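Side-chain contacts in putative L-alanine-DL-glutamate epimerase (Burkholderia xenovorans, PDB 3GO2), which probably acts as a magnesium-dependent racemase or epimerase of the mandelate racemase/muconate lactonizing enzyme family, its true substrate being uncertain: residues V32-F37 / T377-E382; P127-R130 / F136-P139; H169-L174 / D192-R197; A205-A210 / D238-W243; P279-N284 / A305-A310. One frame throughout, in Å; residues are numbered along the deposited sequence.

Overall arrangement
Contact 1 joins the N-terminal three-stranded sheet to a segment near the C-terminus, and its segments bracket all the others in sequence. Contacts 3, 4 and 5 lie in the barrel domain, contact 2 just before helix 144-156. Contact 2 touches contact 4 where Pro127 CD meets Leu206 CD1 at 4.0 Å, and contacts 3 and 4 use the two ends of helix 193-210, their centres 18 Å apart. Contact 5 is centred 28 Å from contact 4, yet both reach the third subunit. Among the contacting side chains, Trp129 of contact 2 lies near the ligand site, about 3 Å from the His125 side chain and about 9 Å from a bound magnesium ion.

Contact 1: V32-F37 / T377-E382; sequences VGWSEF and TDPVEE
Trp34, on an edge strand, 32-37, of the three-stranded antiparallel sheet in the enolase-type N-terminal domain, lies against Pro379 in the segment leading into the last helix, 381-386. The meeting ties the N-terminal domain to the tail of the chain, more than 300 residues later.

The apolar part is a CH-pi contact. Pro379 CD stands 3.5 Å from the centroid of the five-membered ring of Trp34, 17° off its normal, while Pro379 CG reaches over the rim of the six-membered ring, 3.6 Å from Trp34 CE3. The indole is sandwiched, since Val32 CG1 from its own strand lies over the opposite face. With CG anti to the carbonyl carbon (chi1 -70°), the indole projects from the strand toward the loop. Leu324 of helix 323-335 also touches both Trp34 and Pro379.

Two carboxylates border the ring, and each has its stronger polar partner elsewhere. Asp378 approaches the pyrrole side obliquely, its plane 41° from that of the indole; Asp378 OD1 forms a salt bridge with Lys101, whose NZ also bonds to Val32 O. Glu381 comes to the benzo edge with its carboxylate nearly perpendicular to the ring, while its OE1 pairs with Lys24 of strand 19-27. Its other oxygen, Glu381 OE2, lies near the ring plane, 3.9 Å from Trp34 CZ2.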
# COMPACT_ATOMS: atom_id res chain seq x y z
N VAL A 32 -6.80 -46.26 23.89
CA VAL A 32 -6.46 -46.19 22.48
C VAL A 32 -7.11 -44.95 21.86
O VAL A 32 -8.32 -44.80 21.93
CB VAL A 32 -6.91 -47.43 21.71
CG1 VAL A 32 -6.63 -47.29 20.23
CG2 VAL A 32 -6.23 -48.68 22.30
N GLY A 33 -6.27 -44.08 21.31
CA GLY A 33 -6.72 -42.92 20.55
C GLY A 33 -6.56 -43.21 19.06
O GLY A 33 -5.57 -43.80 18.62
N TRP A 34 -7.56 -42.77 18.29
CA TRP A 34 -7.62 -42.98 16.86
C TRP A 34 -7.78 -41.69 16.09
O TRP A 34 -8.44 -40.74 16.56
CB TRP A 34 -8.87 -43.80 16.51
CG TRP A 34 -8.87 -45.24 16.93
CD1 TRP A 34 -9.48 -45.78 18.04
CD2 TRP A 34 -8.29 -46.33 16.23
NE1 TRP A 34 -9.31 -47.14 18.05
CE2 TRP A 34 -8.57 -47.50 16.96
CE3 TRP A 34 -7.53 -46.43 15.05
CZ2 TRP A 34 -8.14 -48.75 16.54
CZ3 TRP A 34 -7.11 -47.68 14.64
CH2 TRP A 34 -7.42 -48.81 15.39
N SER A 35 -7.17 -41.65 14.92
CA SER A 35 -7.55 -40.67 13.90
C SER A 35 -7.66 -41.34 12.55
O SER A 35 -7.27 -42.50 12.37
CB SER A 35 -6.51 -39.54 13.84
OG SER A 35 -5.28 -40.02 13.31
N GLU A 36 -8.20 -40.60 11.59
CA GLU A 36 -8.27 -41.06 10.21
C GLU A 36 -7.51 -40.03 9.39
O GLU A 36 -7.55 -38.86 9.72
CB GLU A 36 -9.71 -41.25 9.75
CG GLU A 36 -9.83 -41.72 8.29
CD GLU A 36 -11.26 -41.94 7.84
OE1 GLU A 36 -12.15 -41.98 8.69
OE2 GLU A 36 -11.48 -42.07 6.60
N PHE A 37 -6.75 -40.48 8.40
CA PHE A 37 -6.06 -39.59 7.46
C PHE A 37 -6.17 -40.14 6.03
O PHE A 37 -6.74 -41.20 5.81
CB PHE A 37 -4.60 -39.35 7.89
CG PHE A 37 -3.69 -40.55 7.80
CD1 PHE A 37 -2.86 -40.76 6.69
CD2 PHE A 37 -3.65 -41.47 8.82
CE1 PHE A 37 -1.99 -41.84 6.64
CE2 PHE A 37 -2.81 -42.57 8.76
CZ PHE A 37 -1.99 -42.77 7.65
N THR A 377 -16.52 -42.37 17.50
CA THR A 377 -16.52 -43.66 16.82
C THR A 377 -15.09 -44.19 16.79
O THR A 377 -14.15 -43.41 16.83
CB THR A 377 -17.13 -43.53 15.41
OG1 THR A 377 -17.46 -44.82 14.88
CG2 THR A 377 -16.14 -42.85 14.43
N ASP A 378 -14.94 -45.52 16.76
CA ASP A 378 -13.64 -46.18 16.69
C ASP A 378 -13.61 -47.07 15.46
O ASP A 378 -14.59 -47.76 15.16
CB ASP A 378 -13.44 -47.07 17.91
CG ASP A 378 -13.31 -46.30 19.20
OD1 ASP A 378 -12.64 -45.22 19.20
OD2 ASP A 378 -13.86 -46.77 20.23
N PRO A 379 -12.51 -47.05 14.71
CA PRO A 379 -12.30 -48.09 13.71
C PRO A 379 -12.27 -49.45 14.38
O PRO A 379 -11.87 -49.57 15.54
CB PRO A 379 -10.93 -47.74 13.10
CG PRO A 379 -10.74 -46.29 13.45
CD PRO A 379 -11.39 -46.10 14.77
N VAL A 380 -12.71 -50.46 13.64
CA VAL A 380 -12.77 -51.84 14.13
C VAL A 380 -11.67 -52.66 13.45
O VAL A 380 -11.71 -52.87 12.24
CB VAL A 380 -14.15 -52.45 13.89
CG1 VAL A 380 -14.20 -53.94 14.39
CG2 VAL A 380 -15.24 -51.58 14.58
N GLU A 381 -10.68 -53.10 14.22
CA GLU A 381 -9.51 -53.74 13.64
C GLU A 381 -9.80 -54.99 12.81
O GLU A 381 -9.21 -55.15 11.75
CB GLU A 381 -8.44 -53.99 14.71
CG GLU A 381 -7.85 -52.66 15.07
CD GLU A 381 -7.22 -52.62 16.41
OE1 GLU A 381 -5.97 -52.64 16.40
OE2 GLU A 381 -7.97 -52.50 17.43
N GLU A 382 -10.65 -55.88 13.30
CA GLU A 382 -10.99 -57.07 12.52
C GLU A 382 -11.63 -56.68 11.17
O GLU A 382 -11.37 -57.32 10.13
CB GLU A 382 -11.92 -57.99 13.32
CG GLU A 382 -12.22 -59.30 12.59
CD GLU A 382 -13.02 -60.28 13.41
OE1 GLU A 382 -13.48 -59.93 14.52
OE2 GLU A 382 -13.14 -61.44 12.92

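Contact 2: P127-R130 / F136-P139; sequences PTWR and FFGP
The short helix 128-132, beside the ligand-binding residue His125, packs through Trp129 and Arg130 on the loop that follows it. Trp129 and Phe137 form an offset stack: the five-membered ring of Trp129 and the Phe137 ring have centroids 4.6 Å apart and planes at 13°. The two side chains run side by side in the same direction, and Phe137 CE2 lies 3.8 Å from Trp129 CD1. Nearer the backbone, Trp129 CB meets Phe137 CD2 at 3.7 Å.

Helix and loop precede helix 144-156, near the ligand-binding residues of an enolase-superfamily barrel. The stack probably backs the ligand pocket, for the Trp129 ring also stacks on His125, which binds fumarate and 2-oxoglutarate in this protein.

Arg130 extends from CG to NE alongside Gly138 and Pro139, which are joined by a cis peptide bond. Its aliphatic part passes the backbone of Pro139, Arg130 CD 3.4 Å from Pro139 O. Farther out, the loop covers one face of the guanidinium: Pro139 CD is 3.5 Å from Arg130 NH1, and Gly138 O lies above the plane, 3.7 Å from Arg130 NE. The N-H groups are used elsewhere, NE in a salt bridge to Asp347 and NH1 in one to Glu153.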
# COMPACT_ATOMS: atom_id res chain seq x y z
N PRO A 127 -24.19 -34.77 -7.53
CA PRO A 127 -24.15 -36.23 -7.77
C PRO A 127 -22.77 -36.80 -8.15
O PRO A 127 -22.66 -37.89 -8.74
CB PRO A 127 -25.14 -36.39 -8.94
CG PRO A 127 -25.08 -35.05 -9.66
CD PRO A 127 -24.46 -34.03 -8.78
N THR A 128 -21.71 -36.09 -7.79
CA THR A 128 -20.37 -36.45 -8.19
C THR A 128 -19.97 -37.91 -7.95
O THR A 128 -19.42 -38.56 -8.85
CB THR A 128 -19.39 -35.51 -7.50
OG1 THR A 128 -19.80 -34.16 -7.73
CG2 THR A 128 -17.96 -35.73 -7.94
N TRP A 129 -20.24 -38.42 -6.74
CA TRP A 129 -19.95 -39.80 -6.39
C TRP A 129 -20.75 -40.80 -7.23
O TRP A 129 -20.21 -41.80 -7.65
CB TRP A 129 -20.21 -40.03 -4.90
CG TRP A 129 -19.08 -39.68 -3.95
CD1 TRP A 129 -19.08 -39.90 -2.60
CD2 TRP A 129 -17.81 -39.08 -4.25
NE1 TRP A 129 -17.91 -39.47 -2.04
CE2 TRP A 129 -17.11 -38.95 -3.03
CE3 TRP A 129 -17.21 -38.60 -5.42
CZ2 TRP A 129 -15.84 -38.37 -2.94
CZ3 TRP A 129 -15.94 -38.05 -5.33
CH2 TRP A 129 -15.27 -37.93 -4.10
N ARG A 130 -22.03 -40.53 -7.47
CA ARG A 130 -22.84 -41.43 -8.31
C ARG A 130 -22.43 -41.40 -9.77
O ARG A 130 -22.66 -42.35 -10.51
CB ARG A 130 -24.33 -41.12 -8.17
CG ARG A 130 -24.86 -41.45 -6.79
CD ARG A 130 -26.28 -40.99 -6.56
NE ARG A 130 -26.66 -41.14 -5.16
CZ ARG A 130 -27.90 -41.12 -4.70
NH1 ARG A 130 -28.93 -40.94 -5.54
NH2 ARG A 130 -28.13 -41.28 -3.42
N PHE A 136 -19.59 -48.14 -6.58
CA PHE A 136 -19.64 -48.09 -5.12
C PHE A 136 -20.80 -47.31 -4.55
O PHE A 136 -21.32 -47.63 -3.47
CB PHE A 136 -18.31 -47.54 -4.62
CG PHE A 136 -17.16 -48.36 -5.04
CD1 PHE A 136 -16.98 -49.64 -4.51
CD2 PHE A 136 -16.28 -47.92 -5.99
CE1 PHE A 136 -15.93 -50.43 -4.91
CE2 PHE A 136 -15.20 -48.72 -6.39
CZ PHE A 136 -15.05 -49.98 -5.84
N PHE A 137 -21.22 -46.27 -5.28
CA PHE A 137 -22.31 -45.41 -4.86
C PHE A 137 -23.35 -45.37 -5.95
O PHE A 137 -23.11 -44.87 -7.04
CB PHE A 137 -21.80 -43.98 -4.64
CG PHE A 137 -20.54 -43.91 -3.82
CD1 PHE A 137 -20.56 -44.20 -2.46
CD2 PHE A 137 -19.35 -43.57 -4.40
CE1 PHE A 137 -19.43 -44.14 -1.70
CE2 PHE A 137 -18.19 -43.50 -3.63
CZ PHE A 137 -18.25 -43.79 -2.28
N GLY A 138 -24.52 -45.90 -5.62
CA GLY A 138 -25.61 -45.93 -6.55
C GLY A 138 -26.80 -45.20 -5.98
O GLY A 138 -26.79 -44.81 -4.81
N PRO A 139 -27.85 -45.02 -6.80
CA PRO A 139 -27.88 -45.50 -8.18
C PRO A 139 -26.97 -44.68 -9.08
O PRO A 139 -26.85 -43.47 -8.85
CB PRO A 139 -29.33 -45.29 -8.60
CG PRO A 139 -29.81 -44.20 -7.74
CD PRO A 139 -29.10 -44.34 -6.44

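Contact 3: H169-L174 / D192-R197; sequences HDDGPL and DRKVLR
Two surface salt bridges hold the loop after strand 161-168 to the first two turns of helix 193-210. The stronger joins Asp170 to Arg197: Arg197 NE gives a nearly straight bond to Asp170 OD2, 2.7 Å long with an N-H...O angle of 170°. The oxygen accepts through its syn lone pair and lies close to the guanidinium plane. Arg197 NH2 adds a weak bond to the same oxygen at 3.4 Å, so the pairing rests on one carboxylate oxygen and is not bidentate; the carboxylate is turned 49° from the guanidinium. Arg197 CG sits between the backbone N and the carbonyl carbon, and from there the extended chain runs back along the helix, putting a guanidinium face over Lys194 CA. Asp170 OD1 is taken by Asn198 ND2, so each carboxylate oxygen has a partner on the helix.

The second bridge is weaker: Lys194 NZ reaches Asp171 OD2 at 3.2 Å, its chain bending at chi3 (100°).

The helix start is fixed separately by Asp192, the N-cap, whose OD1 accepts from Val195 N at 3.1 Å. The whole is a beta-alpha connection of the barrel domain, its loop pinned by charge to the N-terminal turns of the capped helix.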
# COMPACT_ATOMS: atom_id res chain seq x y z
N HIS A 169 -21.58 -33.24 -20.24
CA HIS A 169 -22.76 -34.06 -20.57
C HIS A 169 -22.95 -34.28 -22.07
O HIS A 169 -23.55 -35.28 -22.48
CB HIS A 169 -24.04 -33.39 -20.04
CG HIS A 169 -24.23 -33.53 -18.56
ND1 HIS A 169 -24.90 -34.59 -17.99
CD2 HIS A 169 -23.83 -32.74 -17.53
CE1 HIS A 169 -24.91 -34.44 -16.67
NE2 HIS A 169 -24.27 -33.32 -16.37
N ASP A 170 -22.44 -33.38 -22.90
CA ASP A 170 -22.80 -33.38 -24.33
C ASP A 170 -21.66 -33.79 -25.26
O ASP A 170 -21.69 -33.46 -26.46
CB ASP A 170 -23.38 -32.01 -24.73
CG ASP A 170 -22.34 -30.90 -24.76
OD1 ASP A 170 -21.14 -31.16 -24.46
OD2 ASP A 170 -22.75 -29.77 -25.09
N ASP A 171 -20.68 -34.51 -24.73
CA ASP A 171 -19.57 -35.00 -25.52
C ASP A 171 -19.26 -36.43 -25.11
O ASP A 171 -18.24 -36.73 -24.51
CB ASP A 171 -18.34 -34.11 -25.36
CG ASP A 171 -17.19 -34.55 -26.24
OD1 ASP A 171 -17.46 -34.93 -27.39
OD2 ASP A 171 -16.03 -34.54 -25.77
N GLY A 172 -20.19 -37.32 -25.43
CA GLY A 172 -20.04 -38.73 -25.11
C GLY A 172 -20.62 -39.04 -23.74
O GLY A 172 -21.44 -38.26 -23.23
N PRO A 173 -20.20 -40.17 -23.14
CA PRO A 173 -20.67 -40.57 -21.82
C PRO A 173 -20.34 -39.48 -20.83
O PRO A 173 -19.24 -38.92 -20.88
CB PRO A 173 -19.85 -41.81 -21.51
CG PRO A 173 -19.47 -42.36 -22.85
CD PRO A 173 -19.25 -41.15 -23.69
N LEU A 174 -21.27 -39.21 -19.93
CA LEU A 174 -21.06 -38.23 -18.87
C LEU A 174 -19.74 -38.44 -18.14
O LEU A 174 -19.43 -39.54 -17.68
CB LEU A 174 -22.22 -38.31 -17.88
CG LEU A 174 -22.18 -37.47 -16.61
CD1 LEU A 174 -22.05 -35.99 -16.95
CD2 LEU A 174 -23.45 -37.73 -15.86
N ASP A 192 -13.65 -22.97 -21.90
CA ASP A 192 -14.22 -22.66 -23.20
C ASP A 192 -15.73 -22.80 -23.18
O ASP A 192 -16.34 -23.04 -22.13
CB ASP A 192 -13.58 -23.52 -24.31
CG ASP A 192 -13.79 -25.02 -24.11
OD1 ASP A 192 -14.57 -25.46 -23.23
OD2 ASP A 192 -13.15 -25.76 -24.88
N ARG A 193 -16.35 -22.60 -24.34
CA ARG A 193 -17.78 -22.67 -24.41
C ARG A 193 -18.29 -24.01 -23.98
O ARG A 193 -19.37 -24.07 -23.39
CB ARG A 193 -18.28 -22.39 -25.82
CG ARG A 193 -18.32 -20.98 -26.19
CD ARG A 193 -18.98 -20.89 -27.56
NE ARG A 193 -18.74 -19.67 -28.33
CZ ARG A 193 -18.53 -18.45 -27.86
NH1 ARG A 193 -18.45 -18.19 -26.55
NH2 ARG A 193 -18.36 -17.46 -28.75
N LYS A 194 -17.55 -25.07 -24.26
CA LYS A 194 -17.99 -26.41 -23.87
C LYS A 194 -18.13 -26.54 -22.36
O LYS A 194 -19.12 -27.07 -21.85
CB LYS A 194 -17.02 -27.47 -24.41
CG LYS A 194 -17.48 -28.90 -24.16
CD LYS A 194 -16.60 -29.92 -24.85
CE LYS A 194 -15.59 -30.54 -23.89
NZ LYS A 194 -14.98 -31.79 -24.45
N VAL A 195 -17.12 -26.06 -21.63
CA VAL A 195 -17.17 -26.11 -20.17
C VAL A 195 -18.35 -25.29 -19.67
O VAL A 195 -19.14 -25.73 -18.81
CB VAL A 195 -15.83 -25.63 -19.56
CG1 VAL A 195 -15.97 -25.47 -18.04
CG2 VAL A 195 -14.70 -26.60 -19.91
N LEU A 196 -18.50 -24.09 -20.22
CA LEU A 196 -19.52 -23.19 -19.73
C LEU A 196 -20.93 -23.74 -19.97
O LEU A 196 -21.76 -23.74 -19.07
CB LEU A 196 -19.35 -21.80 -20.32
CG LEU A 196 -18.05 -21.07 -19.95
CD1 LEU A 196 -17.95 -19.80 -20.78
CD2 LEU A 196 -18.01 -20.75 -18.47
N ARG A 197 -21.21 -24.21 -21.19
CA ARG A 197 -22.58 -24.69 -21.46
C ARG A 197 -22.91 -25.98 -20.69
O ARG A 197 -24.07 -26.19 -20.31
CB ARG A 197 -22.79 -24.90 -22.96
CG ARG A 197 -22.07 -26.02 -23.54
CD ARG A 197 -22.45 -26.19 -25.02
NE ARG A 197 -21.72 -27.33 -25.55
CZ ARG A 197 -20.67 -27.28 -26.35
NH1 ARG A 197 -20.20 -26.13 -26.83
NH2 ARG A 197 -20.10 -28.42 -26.71

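Contact 4: A205-A210 / D238-W243; sequences ALRDGA and DFDLFW
Arg207 NH2 donates a weak hydrogen bond to the backbone oxygen Asp240 O, 3.1 Å away with an N-H...O angle of 131°, linking helix 193-210 of the barrel domain to the loop before strand 243-245. The acceptor lies at the guanidinium edge, near its plane. The firmer polar partners of Arg207 are on NH1, which binds Gly211 O and Val214 O. Together these bonds probably fix the rotation of the guanidinium.

Asp240 OD2, 3.9 Å from Arg207 NH2, forms a long ion pair by charge alone: it lies well out of the guanidinium plane and no N-H points at it. The same oxygen makes a salt bridge to Arg193 of the third subunit, which would tie this surface patch to the assembly, but its modelled place is less sure.

Packing is slight; the Arg207 side chain also rests on Ile216 of strand 215-219. From its start on the helix (chi1 173°) the chain bends at chi2 and chi3, which brings Arg207 NH2 to 4.1 Å from Asp240 CB.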
# COMPACT_ATOMS: atom_id res chain seq x y z
N ALA A 205 -30.35 -28.61 -14.33
CA ALA A 205 -30.96 -29.89 -13.97
C ALA A 205 -30.98 -30.08 -12.47
O ALA A 205 -31.99 -30.51 -11.88
CB ALA A 205 -30.26 -31.06 -14.66
N LEU A 206 -29.85 -29.79 -11.83
CA LEU A 206 -29.80 -29.87 -10.38
C LEU A 206 -30.82 -28.96 -9.70
O LEU A 206 -31.48 -29.38 -8.74
CB LEU A 206 -28.37 -29.55 -9.90
CG LEU A 206 -27.94 -30.22 -8.62
CD1 LEU A 206 -27.78 -31.75 -8.80
CD2 LEU A 206 -26.61 -29.59 -8.15
N ARG A 207 -30.95 -27.72 -10.19
CA ARG A 207 -31.88 -26.77 -9.61
C ARG A 207 -33.34 -27.21 -9.81
O ARG A 207 -34.18 -27.03 -8.90
CB ARG A 207 -31.68 -25.38 -10.22
CG ARG A 207 -32.71 -24.34 -9.79
CD ARG A 207 -32.80 -24.25 -8.26
NE ARG A 207 -31.61 -23.64 -7.69
CZ ARG A 207 -31.24 -23.70 -6.40
NH1 ARG A 207 -31.93 -24.40 -5.52
NH2 ARG A 207 -30.15 -23.05 -6.01
N ASP A 208 -33.61 -27.75 -10.99
CA ASP A 208 -34.95 -28.26 -11.35
C ASP A 208 -35.36 -29.36 -10.34
O ASP A 208 -36.51 -29.39 -9.91
CB ASP A 208 -34.91 -28.80 -12.80
CG ASP A 208 -36.27 -29.21 -13.35
OD1 ASP A 208 -37.31 -28.82 -12.77
OD2 ASP A 208 -36.29 -29.91 -14.40
N GLY A 209 -34.42 -30.22 -9.96
CA GLY A 209 -34.67 -31.26 -8.96
C GLY A 209 -34.68 -30.80 -7.52
O GLY A 209 -35.48 -31.28 -6.69
N ALA A 210 -33.80 -29.85 -7.20
CA ALA A 210 -33.61 -29.38 -5.83
C ALA A 210 -34.81 -28.57 -5.31
O ALA A 210 -35.08 -28.55 -4.11
CB ALA A 210 -32.32 -28.51 -5.72
N ASP A 238 -26.51 -15.20 -12.86
CA ASP A 238 -27.92 -15.16 -12.42
C ASP A 238 -28.36 -16.42 -11.67
O ASP A 238 -29.55 -16.56 -11.31
CB ASP A 238 -28.81 -14.94 -13.64
CG ASP A 238 -28.67 -13.55 -14.22
OD1 ASP A 238 -29.00 -13.38 -15.41
OD2 ASP A 238 -28.23 -12.64 -13.50
N PHE A 239 -27.45 -17.34 -11.44
CA PHE A 239 -27.77 -18.53 -10.67
C PHE A 239 -27.74 -18.25 -9.19
O PHE A 239 -26.94 -17.44 -8.72
CB PHE A 239 -26.75 -19.61 -10.94
CG PHE A 239 -27.10 -20.49 -12.04
CD1 PHE A 239 -27.79 -21.66 -11.80
CD2 PHE A 239 -26.75 -20.15 -13.34
CE1 PHE A 239 -28.12 -22.49 -12.83
CE2 PHE A 239 -27.07 -20.98 -14.38
CZ PHE A 239 -27.75 -22.15 -14.14
N ASP A 240 -28.60 -18.91 -8.43
CA ASP A 240 -28.52 -18.81 -6.99
C ASP A 240 -27.55 -19.86 -6.44
O ASP A 240 -27.88 -21.04 -6.41
CB ASP A 240 -29.91 -19.01 -6.39
CG ASP A 240 -29.92 -18.95 -4.88
OD1 ASP A 240 -29.07 -18.24 -4.29
OD2 ASP A 240 -30.82 -19.59 -4.29
N LEU A 241 -26.34 -19.45 -6.07
CA LEU A 241 -25.34 -20.39 -5.52
C LEU A 241 -24.93 -20.01 -4.10
O LEU A 241 -24.57 -18.86 -3.82
CB LEU A 241 -24.09 -20.44 -6.40
CG LEU A 241 -24.33 -20.86 -7.86
CD1 LEU A 241 -23.13 -20.64 -8.76
CD2 LEU A 241 -24.76 -22.32 -7.87
N PHE A 242 -24.94 -21.00 -3.23
CA PHE A 242 -24.59 -20.84 -1.82
C PHE A 242 -23.13 -20.43 -1.70
O PHE A 242 -22.78 -19.53 -0.94
CB PHE A 242 -24.84 -22.18 -1.13
CG PHE A 242 -24.53 -22.22 0.33
CD1 PHE A 242 -25.55 -22.17 1.27
CD2 PHE A 242 -23.23 -22.41 0.78
CE1 PHE A 242 -25.25 -22.29 2.62
CE2 PHE A 242 -22.95 -22.50 2.14
CZ PHE A 242 -23.96 -22.46 3.05
N TRP A 243 -22.30 -21.07 -2.50
CA TRP A 243 -20.94 -20.64 -2.70
C TRP A 243 -20.38 -21.20 -4.00
O TRP A 243 -20.87 -22.22 -4.53
CB TRP A 243 -20.04 -20.94 -1.49
CG TRP A 243 -19.50 -22.33 -1.24
CD1 TRP A 243 -19.04 -23.24 -2.15
CD2 TRP A 243 -19.27 -22.89 0.05
NE1 TRP A 243 -18.56 -24.36 -1.51
CE2 TRP A 243 -18.67 -24.16 -0.15
CE3 TRP A 243 -19.47 -22.44 1.37
CZ2 TRP A 243 -18.32 -24.99 0.90
CZ3 TRP A 243 -19.12 -23.26 2.41
CH2 TRP A 243 -18.55 -24.53 2.18

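Contact 5: P279-N284 / A305-A310; sequences PFFDAN and AAFADA
Phe281 spans from helix 273-282 to helix 298-310, meeting Phe307 and Ala308. Before it, Pro279 and Phe280 belong to a kinked stretch whose backbone N atoms make no bond to the preceding turn; their side chains pack on helix 251-259.

Phe281 CG is anti to the carbonyl carbon (chi1 -64°), which carries its ring toward helix 298-310. It and the Phe307 ring are near parallel, planes at 25°, but slid apart with centroids 5.2 Å distant, so they barely overlap. Their closest approach is Phe281 CD2 to Phe307 CE2, 3.3 Å. The Phe281 ring also meets helix 298-310, with Phe281 CE2 3.6 Å from Ala308 CA and 3.8 Å from Ala308 CB.

Beyond it the helix closes in a Schellman motif at Asn284, with Asn284 N bonded to Phe281 O at 3.1 Å; Gln252 of the third subunit binds this same oxygen. His311 meets both rings edge-to-face. The pair joins helices 273-282 and 298-310 of the barrel, which flank strand 288-291 and short helix 293-296 in sequence.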
# COMPACT_ATOMS: atom_id res chain seq x y z
N PRO A 279 -2.32 -14.77 4.04
CA PRO A 279 -2.31 -13.94 2.85
C PRO A 279 -3.68 -13.82 2.14
O PRO A 279 -3.97 -12.78 1.55
CB PRO A 279 -1.29 -14.63 1.94
CG PRO A 279 -0.58 -15.57 2.77
CD PRO A 279 -1.29 -15.82 4.00
N PHE A 280 -4.51 -14.85 2.25
CA PHE A 280 -5.83 -14.83 1.66
C PHE A 280 -6.73 -13.88 2.41
O PHE A 280 -7.45 -13.08 1.81
CB PHE A 280 -6.41 -16.24 1.58
CG PHE A 280 -5.64 -17.14 0.65
CD1 PHE A 280 -5.97 -17.21 -0.68
CD2 PHE A 280 -4.57 -17.90 1.11
CE1 PHE A 280 -5.24 -18.02 -1.56
CE2 PHE A 280 -3.85 -18.71 0.27
CZ PHE A 280 -4.20 -18.77 -1.09
N PHE A 281 -6.69 -13.92 3.74
CA PHE A 281 -7.54 -13.03 4.52
C PHE A 281 -7.07 -11.57 4.34
O PHE A 281 -7.90 -10.65 4.21
CB PHE A 281 -7.55 -13.43 5.99
CG PHE A 281 -8.14 -14.81 6.29
CD1 PHE A 281 -8.71 -15.61 5.32
CD2 PHE A 281 -8.16 -15.28 7.60
CE1 PHE A 281 -9.24 -16.85 5.63
CE2 PHE A 281 -8.69 -16.53 7.91
CZ PHE A 281 -9.24 -17.31 6.92
N ASP A 282 -5.76 -11.35 4.33
CA ASP A 282 -5.22 -9.99 4.13
C ASP A 282 -5.67 -9.38 2.79
O ASP A 282 -5.85 -8.15 2.69
CB ASP A 282 -3.70 -10.02 4.20
CG ASP A 282 -3.18 -10.24 5.63
OD1 ASP A 282 -3.96 -10.18 6.59
OD2 ASP A 282 -1.97 -10.42 5.73
N ALA A 283 -5.86 -10.24 1.80
CA ALA A 283 -6.28 -9.84 0.47
C ALA A 283 -7.79 -9.78 0.25
O ALA A 283 -8.22 -9.41 -0.83
CB ALA A 283 -5.61 -10.77 -0.58
N ASN A 284 -8.59 -10.07 1.28
CA ASN A 284 -10.06 -10.13 1.12
C ASN A 284 -10.44 -11.16 0.07
O ASN A 284 -11.38 -10.96 -0.71
CB ASN A 284 -10.65 -8.78 0.71
CG ASN A 284 -10.51 -7.75 1.77
OD1 ASN A 284 -10.88 -7.99 2.91
ND2 ASN A 284 -10.01 -6.57 1.40
N ALA A 305 -9.52 -21.19 13.09
CA ALA A 305 -10.88 -20.69 13.27
C ALA A 305 -10.93 -19.35 14.02
O ALA A 305 -11.69 -18.45 13.65
CB ALA A 305 -11.74 -21.73 13.97
N ALA A 306 -10.16 -19.23 15.10
CA ALA A 306 -10.08 -17.98 15.85
C ALA A 306 -9.56 -16.83 15.00
O ALA A 306 -10.02 -15.69 15.14
CB ALA A 306 -9.19 -18.15 17.10
N PHE A 307 -8.58 -17.13 14.15
CA PHE A 307 -7.98 -16.15 13.26
C PHE A 307 -9.04 -15.67 12.25
O PHE A 307 -9.20 -14.45 12.05
CB PHE A 307 -6.76 -16.78 12.56
CG PHE A 307 -6.13 -15.91 11.53
CD1 PHE A 307 -5.66 -14.64 11.83
CD2 PHE A 307 -5.92 -16.39 10.25
CE1 PHE A 307 -5.03 -13.89 10.87
CE2 PHE A 307 -5.30 -15.65 9.30
CZ PHE A 307 -4.88 -14.38 9.60
N ALA A 308 -9.79 -16.61 11.67
CA ALA A 308 -10.87 -16.27 10.77
C ALA A 308 -11.93 -15.43 11.47
O ALA A 308 -12.44 -14.47 10.90
CB ALA A 308 -11.52 -17.57 10.20
N ASP A 309 -12.22 -15.78 12.72
CA ASP A 309 -13.24 -15.07 13.49
C ASP A 309 -12.91 -13.58 13.61
O ASP A 309 -13.81 -12.74 13.52
CB ASP A 309 -13.35 -15.71 14.87
CG ASP A 309 -14.51 -15.18 15.64
OD1 ASP A 309 -15.62 -15.18 15.07
OD2 ASP A 309 -14.28 -14.77 16.81
N ALA A 310 -11.64 -13.26 13.78
CA ALA A 310 -11.22 -11.85 13.93
C ALA A 310 -11.37 -11.06 12.65
O ALA A 310 -11.53 -9.83 12.71
CB ALA A 310 -9.75 -11.77 14.47